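Endostatin (Mus musculus, PDB 1KOE) inhibits angiogenesis as the C-terminal fragment of the collagen XVIII alpha1 chain and binds heparin. Local coordinates at residues Q1-L6 and P64-K69; V113-D118 and T140-S145. All coordinates share one frame; numbering follows the deposited sequence.

In the fold
Contacts 1 and 2 each pair strands of a different sheet of the endostatin fold, a compact domain related to the C-type lectins. Contact 1 joins the N-terminal strand 4-8 to the short strand 65-66 inside the five-stranded mixed sheet and is partly buried; contact 2 joins strands 112-114 and 140-145 of the three-stranded antiparallel sheet and is wholly buried. They lie on opposite sides of the chain's centre, with their own centres 22 Å apart and nearest atoms about 8 Å apart, so they do not touch. Along the chain they follow in series: contact 1 closes before contact 2 opens.

Contact 1: Q1-L6 and P64-K69; sequences QPVLHL and PIVNLK
H5 and V66 meet on one face of a two-residue parallel pairing: V66 CG2 sits over a face of the imidazole in a CH-pi contact, 3.9 Å from the ring centroid and 29° off its normal. CG2 gets there from between the backbone N and carbonyl carbon of V66, while CG1, anti to the carbonyl carbon (chi1 -55°), turns to V3 and meets V3 CG1 at 4.0 Å. N67 O lies at the edge of the H5 ring, near its plane, 3.3 Å from H5 CD2. V3 CG1 touches the P64 ring as well, and P64 CD rests 3.4 Å from P2 O. The same P2 carbonyl takes an in-plane bond on a lone pair from Q1 NE2, and with the Q1 chain bent at chi2 (64°) NE2 comes up against P64 CD at 3.6 Å. On the other face, I65 CD1 lies against L4 CB and CD1. I65 CG2 also touches L6 CB. Three backbone bonds join the strands: L4 N to P64 O, V66 N to L4 O and L6 N to V66 O. This parallel pair lies inside the mixed sheet, where strand 4-8 is flanked on its other side by 166-169 and strand 65-66 by 72-74. After N67 the chains separate, and a water links them, donating to L6 O at 2.7 Å and accepting from L68 N at 2.9 Å. Further out, the H5 ring is held from both nitrogens: NE2 bonds D70 OD1 and ND1 bonds E169 OE1, two carboxylates that fix its rotation and would probably favour the protonated ring. N67 ND2 is gripped by E71 OE1 and R93 O.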
loop_
_atom_site.group_PDB
_atom_site.type_symbol
_atom_site.label_atom_id
_atom_site.label_comp_id
_atom_site.label_asym_id
_atom_site.label_seq_id
_atom_site.Cartn_x
_atom_site.Cartn_y
_atom_site.Cartn_z
ATOM N N GLN A 1 -20.990 -9.419 6.511
ATOM C CA GLN A 1 -19.558 -9.839 6.669
ATOM C C GLN A 1 -18.653 -8.636 6.438
ATOM O O GLN A 1 -18.555 -8.141 5.325
ATOM C CB GLN A 1 -19.185 -10.923 5.658
ATOM C CG GLN A 1 -17.695 -11.245 5.625
ATOM C CD GLN A 1 -17.206 -11.832 6.931
ATOM O OE1 GLN A 1 -17.703 -12.851 7.379
ATOM N NE2 GLN A 1 -16.244 -11.169 7.567
ATOM N N PRO A 2 -18.018 -8.124 7.498
ATOM C CA PRO A 2 -17.145 -6.964 7.276
ATOM C C PRO A 2 -15.921 -7.314 6.465
ATOM O O PRO A 2 -15.415 -8.434 6.542
ATOM C CB PRO A 2 -16.780 -6.537 8.694
ATOM C CG PRO A 2 -16.823 -7.791 9.465
ATOM C CD PRO A 2 -18.075 -8.475 8.925
ATOM N N VAL A 3 -15.465 -6.350 5.676
ATOM C CA VAL A 3 -14.265 -6.506 4.861
ATOM C C VAL A 3 -13.612 -5.130 4.760
ATOM O O VAL A 3 -14.275 -4.118 4.955
ATOM C CB VAL A 3 -14.596 -6.956 3.414
ATOM C CG1 VAL A 3 -15.202 -8.356 3.390
ATOM C CG2 VAL A 3 -15.492 -5.955 2.751
ATOM N N LEU A 4 -12.320 -5.108 4.443
ATOM C CA LEU A 4 -11.568 -3.873 4.231
ATOM C C LEU A 4 -10.957 -3.993 2.843
ATOM O O LEU A 4 -10.278 -4.986 2.536
ATOM C CB LEU A 4 -10.438 -3.719 5.254
ATOM C CG LEU A 4 -10.834 -3.566 6.722
ATOM C CD1 LEU A 4 -9.563 -3.448 7.564
ATOM C CD2 LEU A 4 -11.729 -2.346 6.903
ATOM N N HIS A 5 -11.184 -2.991 2.001
ATOM C CA HIS A 5 -10.641 -3.009 0.646
ATOM C C HIS A 5 -9.200 -2.452 0.534
ATOM O O HIS A 5 -8.872 -1.412 1.133
ATOM C CB HIS A 5 -11.552 -2.243 -0.313
ATOM C CG HIS A 5 -12.917 -2.849 -0.465
ATOM N ND1 HIS A 5 -13.949 -2.586 0.404
ATOM C CD2 HIS A 5 -13.402 -3.734 -1.373
ATOM C CE1 HIS A 5 -15.016 -3.283 0.045
ATOM N NE2 HIS A 5 -14.712 -3.981 -1.027
ATOM N N LEU A 6 -8.358 -3.149 -0.225
ATOM C CA LEU A 6 -6.977 -2.728 -0.487
ATOM C C LEU A 6 -6.981 -2.465 -1.999
ATOM O O LEU A 6 -7.204 -3.376 -2.793
ATOM C CB LEU A 6 -5.990 -3.835 -0.117
ATOM C CG LEU A 6 -4.497 -3.517 -0.242
ATOM C CD1 LEU A 6 -4.079 -2.462 0.748
ATOM C CD2 LEU A 6 -3.692 -4.803 0.007
ATOM N N PRO A 64 -11.451 -9.624 7.122
ATOM C CA PRO A 64 -10.666 -9.953 5.938
ATOM C C PRO A 64 -10.310 -8.770 5.052
ATOM O O PRO A 64 -11.065 -7.809 4.952
ATOM C CB PRO A 64 -11.546 -10.977 5.208
ATOM C CG PRO A 64 -12.913 -10.709 5.695
ATOM C CD PRO A 64 -12.712 -10.384 7.151
ATOM N N ILE A 65 -9.136 -8.844 4.437
ATOM C CA ILE A 65 -8.671 -7.816 3.510
ATOM C C ILE A 65 -8.992 -8.354 2.120
ATOM O O ILE A 65 -8.613 -9.476 1.783
ATOM C CB ILE A 65 -7.138 -7.590 3.611
ATOM C CG1 ILE A 65 -6.734 -7.277 5.073
ATOM C CG2 ILE A 65 -6.695 -6.487 2.636
ATOM C CD1 ILE A 65 -7.317 -5.998 5.669
ATOM N N VAL A 66 -9.680 -7.550 1.315
ATOM C CA VAL A 66 -10.088 -7.958 -0.029
ATOM C C VAL A 66 -9.678 -6.918 -1.051
ATOM O O VAL A 66 -9.360 -5.778 -0.697
ATOM C CB VAL A 66 -11.663 -8.150 -0.134
ATOM C CG1 VAL A 66 -12.153 -9.123 0.929
ATOM C CG2 VAL A 66 -12.403 -6.811 -0.015
ATOM N N ASN A 67 -9.628 -7.320 -2.311
ATOM C CA ASN A 67 -9.316 -6.372 -3.366
ATOM C C ASN A 67 -10.606 -5.637 -3.804
ATOM O O ASN A 67 -11.676 -5.841 -3.213
ATOM C CB ASN A 67 -8.564 -7.035 -4.533
ATOM C CG ASN A 67 -9.384 -8.076 -5.261
ATOM O OD1 ASN A 67 -10.618 -8.069 -5.220
ATOM N ND2 ASN A 67 -8.699 -8.940 -5.995
ATOM N N LEU A 68 -10.498 -4.791 -4.826
ATOM C CA LEU A 68 -11.618 -4.006 -5.328
ATOM C C LEU A 68 -12.835 -4.866 -5.683
ATOM O O LEU A 68 -13.977 -4.425 -5.528
ATOM C CB LEU A 68 -11.169 -3.225 -6.559
ATOM C CG LEU A 68 -12.201 -2.288 -7.201
ATOM C CD1 LEU A 68 -12.414 -1.088 -6.305
ATOM C CD2 LEU A 68 -11.731 -1.852 -8.588
ATOM N N LYS A 69 -12.572 -6.066 -6.200
ATOM C CA LYS A 69 -13.613 -7.011 -6.609
ATOM C C LYS A 69 -14.040 -7.966 -5.493
ATOM O O LYS A 69 -14.704 -8.975 -5.754
ATOM C CB LYS A 69 -13.147 -7.800 -7.834
ATOM C CG LYS A 69 -12.952 -6.919 -9.083
ATOM C CD LYS A 69 -12.452 -7.713 -10.279
ATOM C CE LYS A 69 -12.640 -6.935 -11.583
ATOM N NZ LYS A 69 -12.094 -5.542 -11.519
HETATM O O HOH W 1 -7.781 -3.897 -5.427
#

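Contact 2: V113-D118 and T140-S145; sequences VWHGSD and TGQASS
Edge strand 112-114 pairs antiparallel with the central strand 140-145 of the three-stranded sheet, and the pairing ends in a loop at H115-G116, where G116 has positive phi (57°). V113 and S144 form the hydrogen-bonded pair, V113 N to S144 O at 2.7 Å and S144 N to V113 O at 2.9 Å; W114 and A143 follow as a non-hydrogen-bonded pair. Past them a single carbonyl, Q142 O, accepts two bonds in a bulge-like arrangement, from H115 N and, nearly straight at 172°, from G116 N. It also lies 3.6 Å above the centre of the H115 ring. That imidazole folds back over strand 140-145 because its CG lies between the backbone N and carbonyl carbon (chi1 60°), bringing CE1 to 3.5 Å from Q142 CG and its edge to S144 CB. S117 N bonds H115 ND1 in the ring plane, and E153 O takes NE2, so both nitrogens are held. W114 and A143 share the face opposite V113 and S144, with W114 CE3 3.9 Å from A143 CB and the ring edge at G141 O. The Q142 amide reaches S127 and Q154. Strand 140-145 lies between 112-114 and 155-158, whose A157 meets W114 and whose A156 meets Q142.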
loop_
_atom_site.group_PDB
_atom_site.type_symbol
_atom_site.label_atom_id
_atom_site.label_comp_id
_atom_site.label_asym_id
_atom_site.label_seq_id
_atom_site.Cartn_x
_atom_site.Cartn_y
_atom_site.Cartn_z
ATOM N N VAL A 113 5.881 -2.204 -4.854
ATOM C CA VAL A 113 4.979 -1.353 -4.086
ATOM C C VAL A 113 5.749 -0.625 -2.991
ATOM O O VAL A 113 6.561 -1.241 -2.285
ATOM C CB VAL A 113 3.889 -2.218 -3.398
ATOM C CG1 VAL A 113 2.969 -1.346 -2.557
ATOM C CG2 VAL A 113 3.088 -2.987 -4.439
ATOM N N TRP A 114 5.519 0.680 -2.870
ATOM C CA TRP A 114 6.162 1.482 -1.819
ATOM C C TRP A 114 5.489 1.188 -0.484
ATOM O O TRP A 114 4.273 1.012 -0.428
ATOM C CB TRP A 114 5.962 2.994 -2.067
ATOM C CG TRP A 114 6.769 3.612 -3.166
ATOM C CD1 TRP A 114 6.293 4.305 -4.247
ATOM C CD2 TRP A 114 8.206 3.649 -3.264
ATOM N NE1 TRP A 114 7.346 4.777 -5.006
ATOM C CE2 TRP A 114 8.525 4.390 -4.424
ATOM C CE3 TRP A 114 9.249 3.118 -2.484
ATOM C CZ2 TRP A 114 9.857 4.619 -4.830
ATOM C CZ3 TRP A 114 10.596 3.345 -2.901
ATOM C CH2 TRP A 114 10.868 4.089 -4.056
ATOM N N HIS A 115 6.266 1.115 0.590
ATOM C CA HIS A 115 5.656 0.954 1.909
ATOM C C HIS A 115 6.396 1.668 3.057
ATOM O O HIS A 115 5.774 2.033 4.048
ATOM C CB HIS A 115 5.331 -0.513 2.257
ATOM C CG HIS A 115 6.521 -1.427 2.266
ATOM N ND1 HIS A 115 7.476 -1.398 3.263
ATOM C CD2 HIS A 115 6.894 -2.415 1.417
ATOM C CE1 HIS A 115 8.391 -2.330 3.024
ATOM N NE2 HIS A 115 8.058 -2.956 1.909
ATOM N N GLY A 116 7.716 1.840 2.933
ATOM C CA GLY A 116 8.503 2.510 3.967
ATOM C C GLY A 116 8.422 1.901 5.358
ATOM O O GLY A 116 8.669 2.608 6.337
ATOM N N SER A 117 8.198 0.584 5.449
ATOM C CA SER A 117 8.024 -0.099 6.741
ATOM C C SER A 117 8.800 -1.392 6.929
ATOM O O SER A 117 9.172 -2.031 5.949
ATOM C CB SER A 117 6.549 -0.472 6.931
ATOM O OG SER A 117 5.694 0.598 6.572
ATOM N N ASP A 118 8.989 -1.784 8.191
ATOM C CA ASP A 118 9.632 -3.054 8.484
ATOM C C ASP A 118 8.531 -4.132 8.406
ATOM O O ASP A 118 7.366 -3.808 8.153
ATOM C CB ASP A 118 10.418 -3.047 9.807
ATOM C CG ASP A 118 9.552 -2.974 11.051
ATOM O OD1 ASP A 118 8.337 -3.224 11.042
ATOM O OD2 ASP A 118 10.127 -2.673 12.100
ATOM N N THR A 140 16.468 6.531 -0.451
ATOM C CA THR A 140 15.752 5.271 -0.608
ATOM C C THR A 140 14.448 5.178 0.168
ATOM O O THR A 140 14.221 5.893 1.161
ATOM C CB THR A 140 16.603 4.022 -0.218
ATOM O OG1 THR A 140 16.880 4.041 1.185
ATOM C CG2 THR A 140 17.899 3.973 -1.021
ATOM N N GLY A 141 13.618 4.247 -0.287
ATOM C CA GLY A 141 12.350 3.964 0.350
ATOM C C GLY A 141 12.206 2.455 0.374
ATOM O O GLY A 141 12.651 1.775 -0.555
ATOM N N GLN A 142 11.620 1.923 1.437
ATOM C CA GLN A 142 11.435 0.482 1.530
ATOM C C GLN A 142 10.254 0.085 0.627
ATOM O O GLN A 142 9.167 0.662 0.705
ATOM C CB GLN A 142 11.209 0.048 2.976
ATOM C CG GLN A 142 11.760 -1.330 3.289
ATOM C CD GLN A 142 13.283 -1.327 3.485
ATOM O OE1 GLN A 142 13.984 -0.391 3.093
ATOM N NE2 GLN A 142 13.787 -2.364 4.118
ATOM N N ALA A 143 10.489 -0.894 -0.230
ATOM C CA ALA A 143 9.499 -1.333 -1.198
ATOM C C ALA A 143 9.458 -2.845 -1.253
ATOM O O ALA A 143 10.331 -3.517 -0.699
ATOM C CB ALA A 143 9.834 -0.769 -2.582
ATOM N N SER A 144 8.425 -3.374 -1.903
ATOM C CA SER A 144 8.244 -4.808 -2.014
ATOM C C SER A 144 7.849 -5.224 -3.427
ATOM O O SER A 144 7.013 -4.581 -4.060
ATOM C CB SER A 144 7.149 -5.238 -1.048
ATOM O OG SER A 144 6.953 -6.646 -1.115
ATOM N N SER A 145 8.408 -6.338 -3.894
ATOM C CA SER A 145 8.077 -6.835 -5.209
ATOM C C SER A 145 6.811 -7.654 -5.139
ATOM O O SER A 145 6.758 -8.675 -4.469
ATOM C CB SER A 145 9.182 -7.732 -5.753
ATOM O OG SER A 145 8.869 -8.111 -7.083
#